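Local coordinates for protein intracellular growth locus, subunit C (Francisella tularensis subsp. tularensis, PDB 2QWU) that is a pathogenicity-island protein that probably supports growth of Francisella tularensis inside host cells by an activity not yet clear, at residues Met36-Leu41 with Ala69-Ile74; Thr42-Lys47 with Thr116-Lys121; Tyr149-Lys154 with Gly182-Gln187; Phe156-Glu161 with Ile178-Leu183. The protein carries 2 engineered substitutions. All coordinates share one frame; numbering follows the deposited sequence. Where two conformers were deposited one is given.

Contact 1 of 4, residues Met36-Leu41 with Ala69-Ile74. Engineered in segment 36-41: Met36 (natural residue Leu).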
# COMPACT_ATOMS: atom_id res chain seq x y z
N MSE A 36 -3.92 0.06 -6.71
CA MSE A 36 -4.15 0.59 -5.36
C MSE A 36 -3.23 1.76 -5.13
O MSE A 36 -2.09 1.75 -5.53
CB MSE A 36 -3.86 -0.50 -4.31
CG MSE A 36 -4.90 -1.57 -4.22
SE MSE A 36 -4.42 -2.79 -2.81
CE MSE A 36 -4.55 -1.67 -1.55
N PHE A 37 -3.77 2.83 -4.54
CA PHE A 37 -2.94 3.93 -4.21
C PHE A 37 -3.57 4.70 -3.03
O PHE A 37 -4.76 4.51 -2.71
CB PHE A 37 -2.70 4.80 -5.45
CG PHE A 37 -3.99 5.36 -6.10
CD1 PHE A 37 -4.58 6.52 -5.61
CD2 PHE A 37 -4.56 4.72 -7.21
CE1 PHE A 37 -5.75 7.07 -6.23
CE2 PHE A 37 -5.72 5.25 -7.86
CZ PHE A 37 -6.31 6.46 -7.34
N ILE A 38 -2.73 5.49 -2.38
CA ILE A 38 -3.19 6.22 -1.20
C ILE A 38 -2.93 7.72 -1.32
O ILE A 38 -1.93 8.15 -1.88
CB ILE A 38 -2.52 5.66 0.07
CG1 ILE A 38 -0.99 5.61 -0.12
CG2 ILE A 38 -3.09 4.26 0.38
CD1 ILE A 38 -0.21 5.14 1.14
N ASP A 39 -3.82 8.54 -0.75
CA ASP A 39 -3.70 9.99 -0.94
C ASP A 39 -2.73 10.70 -0.02
O ASP A 39 -2.46 11.91 -0.20
CB ASP A 39 -5.11 10.66 -0.93
CG ASP A 39 -5.77 10.63 0.42
OD1 ASP A 39 -5.16 10.12 1.38
OD2 ASP A 39 -6.95 11.14 0.53
N SER A 40 -2.16 9.96 0.93
CA SER A 40 -1.14 10.50 1.80
C SER A 40 -0.31 9.35 2.35
O SER A 40 -0.77 8.22 2.39
CB SER A 40 -1.73 11.34 2.92
OG SER A 40 -2.30 10.52 3.91
N LEU A 41 0.92 9.65 2.77
CA LEU A 41 1.78 8.66 3.33
C LEU A 41 2.84 9.36 4.19
O LEU A 41 3.53 10.28 3.76
CB LEU A 41 2.52 7.86 2.21
CG LEU A 41 3.64 6.90 2.69
CD1 LEU A 41 3.09 5.77 3.50
CD2 LEU A 41 4.42 6.41 1.46
N ALA A 69 -2.31 11.04 -5.57
CA ALA A 69 -1.70 10.06 -4.67
C ALA A 69 -0.29 10.43 -4.21
O ALA A 69 0.44 11.05 -4.98
CB ALA A 69 -1.62 8.70 -5.39
N ALA A 70 0.01 10.10 -2.96
CA ALA A 70 1.36 10.27 -2.42
C ALA A 70 2.15 8.95 -2.68
O ALA A 70 3.39 8.95 -2.71
CB ALA A 70 1.28 10.54 -0.89
N ALA A 71 1.43 7.83 -2.84
CA ALA A 71 2.11 6.54 -3.07
C ALA A 71 1.17 5.55 -3.67
O ALA A 71 -0.05 5.66 -3.49
CB ALA A 71 2.61 5.95 -1.74
N SER A 72 1.72 4.58 -4.41
CA SER A 72 0.92 3.49 -4.91
C SER A 72 1.24 2.34 -3.94
O SER A 72 2.29 2.36 -3.24
CB SER A 72 1.35 3.06 -6.31
OG SER A 72 2.72 2.63 -6.25
N VAL A 73 0.30 1.40 -3.82
CA VAL A 73 0.58 0.18 -3.04
C VAL A 73 0.69 -0.91 -4.12
O VAL A 73 -0.30 -1.21 -4.80
CB VAL A 73 -0.54 -0.17 -2.06
CG1 VAL A 73 -0.17 -1.45 -1.34
CG2 VAL A 73 -0.70 0.96 -1.06
N ILE A 74 1.90 -1.44 -4.30
CA ILE A 74 2.20 -2.43 -5.35
C ILE A 74 2.03 -3.87 -4.87
O ILE A 74 1.60 -4.74 -5.64
CB ILE A 74 3.66 -2.22 -5.87
CG1 ILE A 74 3.76 -0.85 -6.55
CG2 ILE A 74 4.06 -3.25 -6.85
CD1 ILE A 74 5.22 -0.34 -6.61
O HOH W 1 -1.02 -0.42 -7.53
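Phe37 and Ile38 run antiparallel to Ser72 and Ala71, with Phe37 opposite Ser72 in a non-hydrogen-bonded pair and Ile38 opposite Ala71 in a hydrogen-bonded one. Ile38 N donates to Ala71 O at 2.9 Å along an almost straight line (173° at the hydrogen), Val73 N reaches Met36 O from above the carbonyl plane, and Ala70 N closes on Ile38 O at 3.0 Å, lying in the plane of the Ile38 carbonyl. A water takes the Met36 N-H and donates to Val73 O, extending the ladder beyond its last direct bond. Phe37 holds CG between its own N and carbonyl carbon (chi1 58°); CB rests on Ala71 O, and the ring leans obliquely on Ala69, CD1 to Ala69 CB being 3.7 Å. On the other face Ile38 lays CG1 beside Ala71 CB at 4.0 Å, while Leu41 brings CD2 against the same methyl at 3.7 Å. Alanine suits this place, its methyl fitting between two larger branched chains. Ala70 CB likewise fits closely against Ser40 CA, at 3.6 Å. The side chain of Met36, an engineered selenomethionine, meets Val73 through CB. Asp39 OD1 accepts from Asn124 N, and Ser72 OG, on a buried residue, hydrogen-bonds Tyr175 OH. Leu91 and Val93 of strand 86-96 pack on Leu41, and Val93 also on Ala71. Because Ala70 and Ala71 both face the single residue Ile38, the arrangement is a classic beta bulge, set where strand 71-79 begins its run in the antiparallel sheet.

Contact 2 of 4, residues Thr42-Lys47 with Thr116-Lys121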
# COMPACT_ATOMS: atom_id res chain seq x y z
N THR A 42 2.95 8.90 5.42
CA THR A 42 3.98 9.38 6.32
C THR A 42 4.84 8.22 6.76
O THR A 42 4.31 7.20 7.16
CB THR A 42 3.38 10.05 7.53
OG1 THR A 42 2.53 11.08 7.06
CG2 THR A 42 4.51 10.67 8.45
N ILE A 43 6.16 8.39 6.66
CA ILE A 43 7.09 7.35 7.09
C ILE A 43 8.11 7.93 8.08
O ILE A 43 8.87 8.84 7.72
CB ILE A 43 7.88 6.76 5.89
CG1 ILE A 43 6.91 6.04 4.93
CG2 ILE A 43 8.91 5.71 6.39
CD1 ILE A 43 7.58 5.60 3.64
N ALA A 44 8.13 7.38 9.29
CA ALA A 44 9.07 7.84 10.33
C ALA A 44 8.94 9.36 10.46
O ALA A 44 9.92 10.09 10.64
CB ALA A 44 10.50 7.43 9.94
N GLY A 45 7.71 9.84 10.35
CA GLY A 45 7.43 11.26 10.46
C GLY A 45 7.64 12.09 9.21
O GLY A 45 7.33 13.30 9.20
N GLU A 46 8.17 11.50 8.14
CA GLU A 46 8.39 12.28 6.93
C GLU A 46 7.15 12.13 6.07
O GLU A 46 6.73 11.02 5.76
CB GLU A 46 9.63 11.78 6.18
CG GLU A 46 10.88 11.75 7.04
CD GLU A 46 11.33 13.13 7.51
OE1 GLU A 46 11.96 13.20 8.60
OE2 GLU A 46 11.09 14.14 6.80
N LYS A 47 6.55 13.26 5.72
CA LYS A 47 5.35 13.30 4.87
C LYS A 47 5.73 13.27 3.39
O LYS A 47 6.51 14.10 2.92
CB LYS A 47 4.56 14.58 5.17
CG LYS A 47 3.85 14.51 6.48
CD LYS A 47 3.23 15.84 6.96
CE LYS A 47 2.95 15.76 8.48
NZ LYS A 47 1.95 16.78 8.98
N THR A 116 9.50 0.38 17.91
CA THR A 116 8.05 0.44 17.68
C THR A 116 7.49 1.83 17.47
O THR A 116 6.31 2.01 17.15
CB THR A 116 7.30 -0.22 18.83
OG1 THR A 116 7.61 0.47 20.04
CG2 THR A 116 7.70 -1.68 18.93
N ASP A 117 8.34 2.84 17.64
CA ASP A 117 7.94 4.22 17.42
C ASP A 117 8.04 4.62 15.95
O ASP A 117 7.66 5.74 15.61
CB ASP A 117 8.84 5.19 18.20
CG ASP A 117 8.55 5.21 19.70
OD1 ASP A 117 7.38 4.95 20.09
OD2 ASP A 117 9.50 5.51 20.47
N MSE A 118 8.60 3.75 15.10
CA MSE A 118 8.73 4.12 13.69
C MSE A 118 7.37 3.78 13.01
O MSE A 118 7.10 2.62 12.66
CB MSE A 118 9.89 3.34 13.03
CG MSE A 118 10.47 3.97 11.72
SE MSE A 118 9.30 3.91 10.22
CE MSE A 118 9.28 2.17 10.03
N LYS A 119 6.54 4.81 12.81
CA LYS A 119 5.22 4.58 12.21
C LYS A 119 5.12 4.87 10.73
O LYS A 119 5.74 5.82 10.22
CB LYS A 119 4.15 5.44 12.90
CG LYS A 119 4.12 5.35 14.42
CD LYS A 119 4.01 3.94 14.93
CE LYS A 119 3.61 3.93 16.42
NZ LYS A 119 3.53 2.52 16.94
N ILE A 120 4.33 4.06 10.03
CA ILE A 120 4.09 4.26 8.62
C ILE A 120 2.59 4.42 8.62
O ILE A 120 1.85 3.52 9.05
CB ILE A 120 4.55 3.07 7.82
CG1 ILE A 120 6.07 2.96 8.02
CG2 ILE A 120 4.14 3.21 6.33
CD1 ILE A 120 6.71 1.91 7.25
N LYS A 121 2.13 5.61 8.22
CA LYS A 121 0.70 5.88 8.30
C LYS A 121 0.16 6.10 6.89
O LYS A 121 0.62 7.01 6.15
CB LYS A 121 0.45 7.13 9.15
CG LYS A 121 -1.01 7.57 9.22
CD LYS A 121 -1.83 6.71 10.14
CE LYS A 121 -3.23 7.33 10.46
NZ LYS A 121 -4.05 6.42 11.34
O HOH W 2 5.24 8.30 10.49
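Ala44 CB sits on the selenium of Met118, 3.7 Å from SE, and this marks the tight side of the contact. The selenomethionine reaches it by folding: CG stands anti to the backbone N (chi1 -159°), and bends at the next two torsions curl the chain back under the turn. Ile43 adds CG2 at 4.2 Å from Met118 SE, and its CG1 branch meets Ile120 CG2, so two isoleucines and a flexible selenoether chain form a continuous apolar face. The small methyl of Ala44 lets the turn approach the selenium closely. The backbones pair antiparallel behind this face: Thr42 and Lys121 exchange N-H and carbonyl, with Lys121 N to Thr42 O at 2.9 Å, and Ala44 N donates to Lys119 O at 3.0 Å. Residues Ile43 to Glu46 then make a type I' beta turn, whose two middle residues, Ala44 and Gly45, both have positive phi; glycine takes the second (83°) without strain.

The opposite face is looser and wetter. The side chains of Thr42 and Lys121 approach no closer than their CB atoms, 4.4 Å apart, before the lysine swings away to give NZ to Asn145 O. Lys119 also leads off, curling so that NZ donates to Thr116 O at 2.8 Å. A water accepts from Gly45 N beside the turn. Lysine suits this side, its long chain carrying NZ to a backbone carbonyl.

The apolar face lies against helix 97-114, where Val107 and Ile110 meet it; strand 147-150 also borders 120-122, and Ile43 and Ile120 touch Ile178 and Ile180 of strand 173-184, respectively.

Contact 3 of 4, residues Tyr149-Lys154 with Gly182-Gln187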
# COMPACT_ATOMS: atom_id res chain seq x y z
N TYR A 149 3.88 -0.53 12.04
CA TYR A 149 5.11 -0.23 12.80
C TYR A 149 5.92 -1.52 12.84
O TYR A 149 5.40 -2.59 12.59
CB TYR A 149 4.74 0.30 14.22
CG TYR A 149 4.02 -0.67 15.11
CD1 TYR A 149 4.72 -1.59 15.85
CD2 TYR A 149 2.63 -0.64 15.22
CE1 TYR A 149 4.06 -2.49 16.70
CE2 TYR A 149 1.95 -1.52 16.04
CZ TYR A 149 2.67 -2.43 16.79
OH TYR A 149 2.01 -3.29 17.64
N PRO A 150 7.21 -1.43 13.18
CA PRO A 150 8.04 -2.64 13.22
C PRO A 150 7.72 -3.58 14.34
O PRO A 150 7.44 -3.14 15.45
CB PRO A 150 9.46 -2.09 13.41
CG PRO A 150 9.37 -0.66 12.92
CD PRO A 150 8.02 -0.21 13.40
N ILE A 151 7.79 -4.88 14.06
CA ILE A 151 7.58 -5.87 15.11
C ILE A 151 8.78 -5.68 16.06
O ILE A 151 8.63 -5.67 17.29
CB ILE A 151 7.61 -7.30 14.54
CG1 ILE A 151 6.32 -7.58 13.75
CG2 ILE A 151 7.77 -8.28 15.69
CD1 ILE A 151 6.46 -8.68 12.71
N SER A 152 9.95 -5.51 15.47
CA SER A 152 11.19 -5.30 16.22
C SER A 152 12.27 -4.87 15.24
O SER A 152 12.10 -5.01 14.04
CB SER A 152 11.63 -6.60 16.89
OG SER A 152 12.13 -7.49 15.91
N ALA A 153 13.39 -4.36 15.73
CA ALA A 153 14.45 -3.95 14.84
C ALA A 153 15.00 -5.14 14.09
O ALA A 153 15.33 -5.05 12.90
CB ALA A 153 15.58 -3.26 15.62
N LYS A 154 15.11 -6.27 14.77
CA LYS A 154 15.66 -7.43 14.09
C LYS A 154 14.81 -8.02 12.97
O LYS A 154 15.34 -8.51 11.96
CB LYS A 154 16.01 -8.51 15.12
CG LYS A 154 17.48 -8.50 15.47
CD LYS A 154 17.70 -8.94 16.90
CE LYS A 154 19.18 -8.91 17.28
NZ LYS A 154 19.34 -9.39 18.68
N GLY A 182 8.57 -7.14 7.98
CA GLY A 182 8.59 -7.22 9.44
C GLY A 182 7.77 -6.16 10.17
O GLY A 182 8.20 -5.63 11.21
N LEU A 183 6.62 -5.82 9.61
CA LEU A 183 5.76 -4.81 10.19
C LEU A 183 4.57 -5.50 10.84
O LEU A 183 4.32 -6.65 10.61
CB LEU A 183 5.21 -3.89 9.08
CG LEU A 183 6.19 -2.98 8.35
CD1 LEU A 183 5.50 -2.30 7.12
CD2 LEU A 183 6.69 -1.92 9.35
N THR A 184 3.86 -4.79 11.70
CA THR A 184 2.63 -5.33 12.26
C THR A 184 1.74 -4.09 12.45
O THR A 184 2.09 -3.02 11.99
CB THR A 184 2.88 -6.08 13.58
OG1 THR A 184 1.63 -6.64 14.03
CG2 THR A 184 3.41 -5.14 14.64
N THR A 185 0.59 -4.23 13.08
CA THR A 185 -0.27 -3.05 13.29
C THR A 185 -1.16 -3.41 14.49
O THR A 185 -1.35 -4.58 14.76
CB THR A 185 -1.20 -2.84 12.04
OG1 THR A 185 -2.13 -1.75 12.28
CG2 THR A 185 -2.04 -4.09 11.77
N SER A 186 -1.71 -2.42 15.20
CA SER A 186 -2.65 -2.73 16.29
C SER A 186 -4.09 -2.80 15.80
O SER A 186 -5.02 -3.12 16.58
CB SER A 186 -2.62 -1.64 17.36
OG SER A 186 -1.31 -1.29 17.68
N GLN A 187 -4.31 -2.48 14.53
CA GLN A 187 -5.66 -2.53 13.95
C GLN A 187 -6.02 -4.01 13.86
O GLN A 187 -5.20 -4.83 13.39
CB GLN A 187 -5.68 -1.82 12.57
CG GLN A 187 -7.02 -1.76 11.92
CD GLN A 187 -7.07 -0.78 10.76
OE1 GLN A 187 -6.49 0.33 10.83
NE2 GLN A 187 -7.76 -1.16 9.67
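This is a short antiparallel strand pairing, Tyr149 with Thr184 and Pro150 with Leu183, at the end of strand 173-184 just past the corner the chain turns at Gly182. Three backbone bonds hold it: Tyr149 and Thr184 exchange N-H and carbonyl, with Thr184 N to Tyr149 O at 2.8 Å, and Ile151 N donates to Gly182 O at 3.0 Å and 173°. Proline suits 150 because, in a non-hydrogen-bonded pair, its nitrogen owes no N-H to the Leu183 strand; glycine suits the corner, where phi is positive (73°).

The main side-chain meeting is a CH-pi contact. Thr184 CG2 stands over one face of the Tyr149 ring, 3.8 Å from its centroid, touching most closely at CE1 (3.4 Å). Threonine serves both its surroundings at once: OG1 lies anti to the backbone N (chi1 -177°) and is hydrogen-bonded to Pro85 O, which helps hold the rotation that turns the methyl over the ring. Ile151 comes at about a right angle, laying CG1 on Thr184 CB at 3.8 Å and CD1 on Leu183 O, so a branched chain shields the backbone of the opposite strand. Leu183 sends CD2 back to within 3.6 Å of Tyr149 O. Further on, Thr185 OG1 accepts from Gln187 N in an ST turn and also hydrogen-bonds Glu147 O.

Outward from this pair, Pro150 rests on Leu111 of helix 97-114, Leu183 packs on Leu148 and on Ile89 of strand 86-96, and Lys119 lies against Tyr149; the pairing thus links strand 147-150 to the 86-96 side of the sheet through strand 173-184.

Contact 4 of 4, residues Phe156-Glu161 with Ile178-Leu183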
# COMPACT_ATOMS: atom_id res chain seq x y z
N PHE A 156 12.63 -6.28 11.15
CA PHE A 156 12.43 -5.24 10.15
C PHE A 156 13.46 -5.13 9.04
O PHE A 156 14.67 -5.35 9.26
CB PHE A 156 12.33 -3.90 10.88
CG PHE A 156 12.04 -2.76 10.00
CD1 PHE A 156 10.72 -2.42 9.71
CD2 PHE A 156 13.08 -1.96 9.51
CE1 PHE A 156 10.45 -1.29 8.96
CE2 PHE A 156 12.81 -0.82 8.75
CZ PHE A 156 11.50 -0.49 8.48
N SER A 157 12.97 -4.85 7.84
CA SER A 157 13.85 -4.68 6.69
C SER A 157 13.26 -3.61 5.76
O SER A 157 12.05 -3.55 5.63
CB SER A 157 13.99 -6.00 5.94
OG SER A 157 14.89 -5.87 4.87
N ILE A 158 14.08 -2.76 5.16
CA ILE A 158 13.55 -1.78 4.25
C ILE A 158 14.52 -1.54 3.14
O ILE A 158 15.75 -1.57 3.33
CB ILE A 158 13.20 -0.40 4.94
CG1 ILE A 158 12.53 0.57 3.92
CG2 ILE A 158 14.48 0.29 5.45
CD1 ILE A 158 11.94 1.88 4.57
N SER A 159 14.01 -1.39 1.93
CA SER A 159 14.91 -1.04 0.84
C SER A 159 14.18 -0.02 -0.00
O SER A 159 12.95 -0.07 -0.09
CB SER A 159 15.26 -2.23 -0.01
OG SER A 159 14.11 -2.77 -0.64
N ILE A 160 14.92 0.95 -0.56
CA ILE A 160 14.28 1.97 -1.42
C ILE A 160 15.13 1.98 -2.66
O ILE A 160 16.33 2.27 -2.63
CB ILE A 160 14.24 3.38 -0.79
CG1 ILE A 160 13.52 3.34 0.55
CG2 ILE A 160 13.51 4.36 -1.77
CD1 ILE A 160 13.42 4.68 1.28
N GLU A 161 14.52 1.62 -3.76
CA GLU A 161 15.26 1.52 -5.02
C GLU A 161 14.72 2.39 -6.10
O GLU A 161 13.50 2.41 -6.33
CB GLU A 161 15.21 0.10 -5.50
CG GLU A 161 15.84 -0.88 -4.54
CD GLU A 161 15.86 -2.29 -5.09
OE1 GLU A 161 15.19 -2.54 -6.13
OE2 GLU A 161 16.54 -3.16 -4.49
N ILE A 178 9.63 1.17 -2.55
CA ILE A 178 9.97 1.01 -1.12
C ILE A 178 9.40 -0.31 -0.67
O ILE A 178 8.18 -0.51 -0.67
CB ILE A 178 9.34 2.17 -0.25
CG1 ILE A 178 9.82 3.52 -0.78
CG2 ILE A 178 9.60 1.96 1.18
CD1 ILE A 178 9.10 4.69 -0.01
N SER A 179 10.30 -1.23 -0.31
CA SER A 179 9.88 -2.58 0.14
C SER A 179 10.16 -2.69 1.60
O SER A 179 11.29 -2.53 2.01
CB SER A 179 10.68 -3.70 -0.58
OG SER A 179 10.55 -3.59 -1.99
N ILE A 180 9.12 -2.97 2.38
CA ILE A 180 9.26 -3.02 3.83
C ILE A 180 8.77 -4.36 4.33
O ILE A 180 7.70 -4.83 3.91
CB ILE A 180 8.41 -1.91 4.52
CG1 ILE A 180 8.55 -0.61 3.73
CG2 ILE A 180 8.87 -1.75 5.99
CD1 ILE A 180 7.58 0.48 4.21
N ASP A 181 9.53 -4.98 5.24
CA ASP A 181 9.13 -6.29 5.78
C ASP A 181 9.23 -6.21 7.30
O ASP A 181 9.85 -5.30 7.84
CB ASP A 181 10.10 -7.41 5.30
CG ASP A 181 10.11 -7.61 3.78
OD1 ASP A 181 9.11 -8.13 3.20
OD2 ASP A 181 11.15 -7.24 3.16
N GLY A 182 8.57 -7.14 7.98
CA GLY A 182 8.59 -7.22 9.44
C GLY A 182 7.77 -6.16 10.17
O GLY A 182 8.20 -5.63 11.21
N LEU A 183 6.62 -5.82 9.61
CA LEU A 183 5.76 -4.81 10.19
C LEU A 183 4.57 -5.50 10.84
O LEU A 183 4.32 -6.65 10.61
CB LEU A 183 5.21 -3.89 9.08
CG LEU A 183 6.19 -2.98 8.35
CD1 LEU A 183 5.50 -2.30 7.12
CD2 LEU A 183 6.69 -1.92 9.35
O HOH W 3 12.68 -1.81 -3.06
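Phe156 CE1 presses on Ile180 CG2 at 3.4 Å, the ring and the isoleucine meeting at a slant. With chi1 near -176° the ring swings in toward the opposite strand, where Leu183 CD2 abuts its edge in plane, 3.8 Å from CE1. Farther along the same face, isoleucines lie side by side and point the same way: Ile158 CD1 touches Ile178 CG2, and Ile160 CG2 meets Ile178 CG1 at 3.9 Å. Beta-branched residues suit extended strands, and here they form an apolar row.

On the reverse face the neighbours are small and polar. The side chains of Ser157 and Asp181 meet only loosely, Ser157 CB lying 4.2 Å from Asp181 OD2. Ser159 OG reaches Ser179 CB at 3.6 Å, and a water joins the two serine hydroxyls, 3.0 Å from Ser159 OG and likewise from Ser179 OG.

What positions both faces is the ladder beneath. Strands 157-161 and 178-181 are antiparallel at 176°, and four N-H···O bonds link them. Those of Ser159 and Ser179 lie in the carbonyl planes, whereas Ser157 N meets Asp181 O at 3.2 Å from well above the plane, near the corner where Gly182 lets the chain change direction. Without a side chain, glycine can sit close beside Phe156 N.

Beyond this, Val107 and Leu111 of helix 97-114 cover Phe156, Arg100 and Glu104 of the same helix border Ile160, and strand 86-96 flanks strand 173-184. Alternation of branched apolar residues with serines and an aspartate therefore makes an amphipathic hairpin, one face held by dispersion against a helix and the other suited to water.

How the contacts relate
From the N terminus, residues 36-41 meet 69-74 in contact 1, closing a loop of 27 residues. The same strand runs on into 42-47, whose partner 116-121 comes only after 68 more residues, so contact 2 crosses contact 1; the two touch where Leu41 packs on Ile120. Contacts 3 and 4 open after both have closed; 156-161 lies within the loop of contact 3, and the two end on the same stretch, sharing Gly182 and Leu183. Met118 joins contact 2 to Pro150 of contact 3 and to Phe156 of contact 4, while Ile120 meets Ile180. All four contacts belong to one curled antiparallel sheet, beside which helix 97-114 lies against contacts 2, 3 and 4.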